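PDB 3QQ2: BrkA translocator from Bordetella pertussis, which forms the outer-membrane translocator pore that carries the passenger domain of BrkA, a protein that inhibits the classical complement pathway, to the cell surface. Local coordinates for residues A20-Q32 and D43-G56. The protein carries 1 engineered substitution. Sequence-based numbering, arbitrary orientation.
Sequences AGGPWARTFSERQ and DQTVSGLEIGLDRG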
loop_
_atom_site.group_PDB
_atom_site.type_symbol
_atom_site.label_atom_id
_atom_site.label_comp_id
_atom_site.label_asym_id
_atom_site.label_seq_id
_atom_site.Cartn_x
_atom_site.Cartn_y
_atom_site.Cartn_z
ATOM N N ALA A 20 5.443 46.506 -20.506
ATOM C CA ALA A 20 6.509 45.888 -21.289
ATOM C C ALA A 20 7.012 44.633 -20.570
ATOM O O ALA A 20 8.136 44.160 -20.820
ATOM C CB ALA A 20 7.641 46.862 -21.477
ATOM N N GLY A 21 6.174 44.105 -19.677
ATOM C CA GLY A 21 6.542 42.984 -18.824
ATOM C C GLY A 21 6.699 43.445 -17.390
ATOM O O GLY A 21 6.627 44.646 -17.119
ATOM N N GLY A 22 6.896 42.494 -16.471
ATOM C CA GLY A 22 7.114 42.798 -15.046
ATOM C C GLY A 22 7.140 41.579 -14.129
ATOM O O GLY A 22 6.985 40.453 -14.588
ATOM N N PRO A 23 7.377 41.792 -12.825
ATOM C CA PRO A 23 7.279 40.722 -11.857
ATOM C C PRO A 23 5.848 40.616 -11.405
ATOM O O PRO A 23 5.108 41.595 -11.507
ATOM C CB PRO A 23 8.117 41.247 -10.700
ATOM C CG PRO A 23 7.884 42.700 -10.732
ATOM C CD PRO A 23 7.842 43.043 -12.200
ATOM N N TRP A 24 5.456 39.445 -10.911
ATOM C CA TRP A 24 4.093 39.238 -10.380
ATOM C C TRP A 24 4.053 38.178 -9.283
ATOM O O TRP A 24 4.915 37.322 -9.219
ATOM C CB TRP A 24 3.077 38.935 -11.496
ATOM C CG TRP A 24 3.432 37.779 -12.358
ATOM C CD1 TRP A 24 4.081 37.819 -13.558
ATOM C CD2 TRP A 24 3.144 36.394 -12.108
ATOM N NE1 TRP A 24 4.216 36.545 -14.076
ATOM C CE2 TRP A 24 3.643 35.655 -13.209
ATOM C CE3 TRP A 24 2.499 35.709 -11.075
ATOM C CZ2 TRP A 24 3.535 34.274 -13.291
ATOM C CZ3 TRP A 24 2.383 34.339 -11.164
ATOM C CH2 TRP A 24 2.907 33.630 -12.259
ATOM N N ALA A 25 3.078 38.272 -8.394
ATOM C CA ALA A 25 2.846 37.211 -7.434
ATOM C C ALA A 25 1.364 36.880 -7.343
ATOM O O ALA A 25 0.501 37.776 -7.333
ATOM C CB ALA A 25 3.394 37.591 -6.066
ATOM N N ARG A 26 1.051 35.593 -7.272
ATOM C CA ARG A 26 -0.355 35.209 -7.110
ATOM C C ARG A 26 -0.528 34.125 -6.089
ATOM O O ARG A 26 0.137 33.099 -6.146
ATOM C CB ARG A 26 -0.996 34.795 -8.439
ATOM C CG ARG A 26 -0.530 33.465 -8.998
ATOM C CD ARG A 26 -1.368 33.121 -10.227
ATOM N NE ARG A 26 -1.505 31.682 -10.449
ATOM C CZ ARG A 26 -2.449 30.935 -9.896
ATOM N NH1 ARG A 26 -3.339 31.480 -9.073
ATOM N NH2 ARG A 26 -2.507 29.643 -10.159
ATOM N N THR A 27 -1.424 34.368 -5.150
ATOM C CA THR A 27 -1.801 33.341 -4.205
ATOM C C THR A 27 -3.201 32.809 -4.548
ATOM O O THR A 27 -3.912 33.406 -5.354
ATOM C CB THR A 27 -1.710 33.861 -2.768
ATOM O OG1 THR A 27 -2.070 32.808 -1.886
ATOM C CG2 THR A 27 -2.660 35.035 -2.541
ATOM N N PHE A 28 -3.584 31.684 -3.953
ATOM C CA PHE A 28 -4.901 31.079 -4.189
ATOM C C PHE A 28 -5.188 29.977 -3.199
ATOM O O PHE A 28 -4.268 29.419 -2.591
ATOM C CB PHE A 28 -5.005 30.495 -5.595
ATOM C CG PHE A 28 -4.147 29.277 -5.816
ATOM C CD1 PHE A 28 -2.787 29.399 -6.091
ATOM C CD2 PHE A 28 -4.694 28.007 -5.761
ATOM C CE1 PHE A 28 -1.992 28.276 -6.295
ATOM C CE2 PHE A 28 -3.892 26.888 -5.970
ATOM C CZ PHE A 28 -2.542 27.028 -6.231
ATOM N N SER A 29 -6.466 29.638 -3.077
ATOM C CA SER A 29 -6.914 28.635 -2.134
ATOM C C SER A 29 -8.338 28.189 -2.452
ATOM O O SER A 29 -9.245 28.999 -2.532
ATOM C CB SER A 29 -6.855 29.210 -0.734
ATOM O OG SER A 29 -7.502 28.350 0.166
ATOM N N GLU A 30 -8.547 26.895 -2.616
ATOM C CA GLU A 30 -9.838 26.414 -3.076
ATOM C C GLU A 30 -10.250 25.183 -2.311
ATOM O O GLU A 30 -9.480 24.236 -2.260
ATOM C CB GLU A 30 -9.726 26.087 -4.558
ATOM C CG GLU A 30 -10.877 25.334 -5.122
ATOM C CD GLU A 30 -10.892 25.379 -6.627
ATOM O OE1 GLU A 30 -11.224 26.457 -7.190
ATOM O OE2 GLU A 30 -10.582 24.329 -7.246
ATOM N N ARG A 31 -11.443 25.174 -1.720
ATOM C CA ARG A 31 -11.923 23.951 -1.058
ATOM C C ARG A 31 -12.801 23.080 -1.935
ATOM O O ARG A 31 -13.890 23.484 -2.353
ATOM C CB ARG A 31 -12.627 24.210 0.277
ATOM C CG ARG A 31 -12.872 22.911 1.049
ATOM C CD ARG A 31 -13.553 23.150 2.387
ATOM N NE ARG A 31 -13.738 21.911 3.133
ATOM C CZ ARG A 31 -12.737 21.192 3.640
ATOM N NH1 ARG A 31 -12.986 20.068 4.308
ATOM N NH2 ARG A 31 -11.478 21.587 3.472
ATOM N N GLN A 32 -12.342 21.859 -2.175
ATOM C CA GLN A 32 -13.142 20.915 -2.929
ATOM C C GLN A 32 -13.798 19.934 -1.995
ATOM O O GLN A 32 -13.160 19.436 -1.070
ATOM C CB GLN A 32 -12.296 20.227 -3.990
ATOM C CG GLN A 32 -11.927 21.208 -5.097
ATOM C CD GLN A 32 -10.694 20.833 -5.888
ATOM O OE1 GLN A 32 -10.671 19.823 -6.608
ATOM N NE2 GLN A 32 -9.664 21.673 -5.795
ATOM N N ASP A 43 -12.767 15.538 1.052
ATOM C CA ASP A 43 -12.691 16.983 0.961
ATOM C C ASP A 43 -11.237 17.404 1.003
ATOM O O ASP A 43 -10.499 17.008 1.901
ATOM C CB ASP A 43 -13.445 17.625 2.116
ATOM C CG ASP A 43 -14.940 17.402 2.028
ATOM O OD1 ASP A 43 -15.700 18.229 2.594
ATOM O OD2 ASP A 43 -15.361 16.408 1.390
ATOM N N GLN A 44 -10.812 18.199 0.039
ATOM C CA GLN A 44 -9.484 18.725 0.132
ATOM C C GLN A 44 -9.458 20.227 0.029
ATOM O O GLN A 44 -10.311 20.842 -0.621
ATOM C CB GLN A 44 -8.590 18.108 -0.929
ATOM C CG GLN A 44 -9.050 18.382 -2.342
ATOM C CD GLN A 44 -8.225 17.684 -3.395
ATOM O OE1 GLN A 44 -7.645 16.619 -3.147
ATOM N NE2 GLN A 44 -8.186 18.268 -4.597
ATOM N N THR A 45 -8.470 20.809 0.699
ATOM C CA THR A 45 -8.151 22.214 0.551
ATOM C C THR A 45 -6.841 22.315 -0.197
ATOM O O THR A 45 -5.820 21.844 0.296
ATOM C CB THR A 45 -8.002 22.912 1.900
ATOM O OG1 THR A 45 -9.194 22.730 2.663
ATOM C CG2 THR A 45 -7.794 24.380 1.692
ATOM N N VAL A 46 -6.893 22.930 -1.381
ATOM C CA VAL A 46 -5.729 23.189 -2.233
ATOM C C VAL A 46 -5.291 24.648 -2.111
ATOM O O VAL A 46 -6.062 25.545 -2.493
ATOM C CB VAL A 46 -6.089 22.987 -3.692
ATOM C CG1 VAL A 46 -4.842 22.827 -4.503
ATOM C CG2 VAL A 46 -6.939 21.784 -3.837
ATOM N N SER A 47 -4.071 24.895 -1.615
ATOM C CA SER A 47 -3.549 26.267 -1.501
ATOM C C SER A 47 -2.277 26.458 -2.282
ATOM O O SER A 47 -1.488 25.543 -2.349
ATOM C CB SER A 47 -3.293 26.628 -0.048
ATOM O OG SER A 47 -4.457 27.207 0.537
ATOM N N GLY A 48 -2.060 27.632 -2.872
ATOM C CA GLY A 48 -0.791 27.879 -3.573
ATOM C C GLY A 48 -0.212 29.289 -3.633
ATOM O O GLY A 48 -0.867 30.274 -3.269
ATOM N N LEU A 49 1.026 29.379 -4.122
ATOM C CA LEU A 49 1.685 30.655 -4.335
ATOM C C LEU A 49 2.561 30.576 -5.572
ATOM O O LEU A 49 3.494 29.798 -5.609
ATOM C CB LEU A 49 2.521 30.985 -3.117
ATOM C CG LEU A 49 3.138 32.375 -2.931
ATOM C CD1 LEU A 49 4.554 32.472 -3.545
ATOM C CD2 LEU A 49 2.237 33.498 -3.445
ATOM N N GLU A 50 2.250 31.358 -6.596
ATOM C CA GLU A 50 3.149 31.522 -7.747
ATOM C C GLU A 50 3.940 32.846 -7.729
ATOM O O GLU A 50 3.504 33.853 -7.145
ATOM C CB GLU A 50 2.394 31.366 -9.056
ATOM C CG GLU A 50 2.590 29.999 -9.613
ATOM C CD GLU A 50 1.629 29.627 -10.742
ATOM O OE1 GLU A 50 0.530 30.241 -10.887
ATOM O OE2 GLU A 50 1.985 28.672 -11.477
ATOM N N ILE A 51 5.109 32.841 -8.353
ATOM C CA ILE A 51 5.846 34.085 -8.526
ATOM C C ILE A 51 6.430 34.085 -9.909
ATOM O O ILE A 51 6.814 33.033 -10.399
ATOM C CB ILE A 51 6.882 34.302 -7.414
ATOM C CG1 ILE A 51 6.654 35.647 -6.804
ATOM C CG2 ILE A 51 8.320 34.148 -7.881
ATOM C CD1 ILE A 51 6.562 35.511 -5.365
ATOM N N GLY A 52 6.463 35.231 -10.568
ATOM C CA GLY A 52 6.803 35.200 -11.966
ATOM C C GLY A 52 7.159 36.496 -12.639
ATOM O O GLY A 52 6.945 37.586 -12.104
ATOM N N LEU A 53 7.698 36.368 -13.842
ATOM C CA LEU A 53 8.245 37.490 -14.563
ATOM C C LEU A 53 8.123 37.201 -16.048
ATOM O O LEU A 53 8.307 36.067 -16.485
ATOM C CB LEU A 53 9.707 37.699 -14.142
ATOM C CG LEU A 53 10.628 38.545 -15.022
ATOM C CD1 LEU A 53 10.284 40.016 -14.984
ATOM C CD2 LEU A 53 12.051 38.350 -14.593
ATOM N N ASP A 54 7.778 38.224 -16.817
ATOM C CA ASP A 54 7.741 38.118 -18.275
ATOM C C ASP A 54 8.293 39.400 -18.876
ATOM O O ASP A 54 8.303 40.426 -18.212
ATOM C CB ASP A 54 6.317 37.848 -18.784
ATOM C CG ASP A 54 5.276 38.674 -18.066
ATOM O OD1 ASP A 54 4.780 38.231 -17.012
ATOM O OD2 ASP A 54 4.966 39.780 -18.546
ATOM N N ARG A 55 8.794 39.321 -20.105
ATOM C CA ARG A 55 9.130 40.511 -20.889
ATOM C C ARG A 55 8.110 40.647 -22.023
ATOM O O ARG A 55 7.586 39.648 -22.531
ATOM C CB ARG A 55 10.565 40.463 -21.433
ATOM C CG ARG A 55 11.112 41.826 -21.901
ATOM C CD ARG A 55 11.742 42.657 -20.742
ATOM N NE ARG A 55 11.529 44.113 -20.853
ATOM C CZ ARG A 55 11.457 44.961 -19.815
ATOM N NH1 ARG A 55 11.577 44.524 -18.566
ATOM N NH2 ARG A 55 11.253 46.262 -20.021
ATOM N N GLY A 56 7.816 41.885 -22.399
ATOM C CA GLY A 56 6.816 42.159 -23.419
ATOM C C GLY A 56 7.372 42.876 -24.628
ATOM O O GLY A 56 8.367 43.601 -24.530
#
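R26 and E50 meet as a hydrogen-bonded antiparallel pair, and their side chains, lying side by side, close a salt bridge in addition to the backbone bonds: R26 NE reaches E50 OE1 at 2.5 Å, with an N-H...O angle of 137°. OE1 is met nearly along its C-O axis and lies tilted from the guanidinium plane. The contact uses one carboxylate oxygen; the other, OE2, is taken by R111 and H91, so both oxygens of this buried acid are met, consistent with an ionised carboxylate. Along the ladder, W24/G52, F28/G48, E30/V46 and Q32/Q44 each exchange two backbone N-H...O=C bonds, W24 N to G52 O measuring 2.7 Å. G22 and D54 also exchange two, but G22 N to D54 O is weak and D54 N to G22 O is long at 3.3 Å. G48 O accepts twice, from F28 N and, at 3.1 Å, from T27 OG1.

Two rings lie over glycines of the partner strand. With chi1 near +60° (56° for W24, 69° for F28), each CG sits between its own N and carbonyl carbon, and the ring swings across the neighbouring strand. G52 CA makes a CH-pi contact 3.7 Å from the centroid of the W24 five-membered ring, while G48 N lies over the centre of the F28 ring, 3.4 Å above its plane. W24 NE1 and D54 OD1 share Y95 OH as hydrogen-bond partner, and D54 OD2 pairs with R281. On the other face, apolar A25, L49, I51 and L53 form a surface patch, as expected of a lipid-facing wall; this face turns polar toward S29 and R31, whose NH1 makes a long salt bridge to D43 OD1 at 3.7 Å. Strand 21-34 also bonds to strand 271-282, where the barrel closes. Mid-hairpin, the chemistry thus divides by face, placing the R26-E50 salt bridge, and separately D54 with R281, on what is probably the pore side.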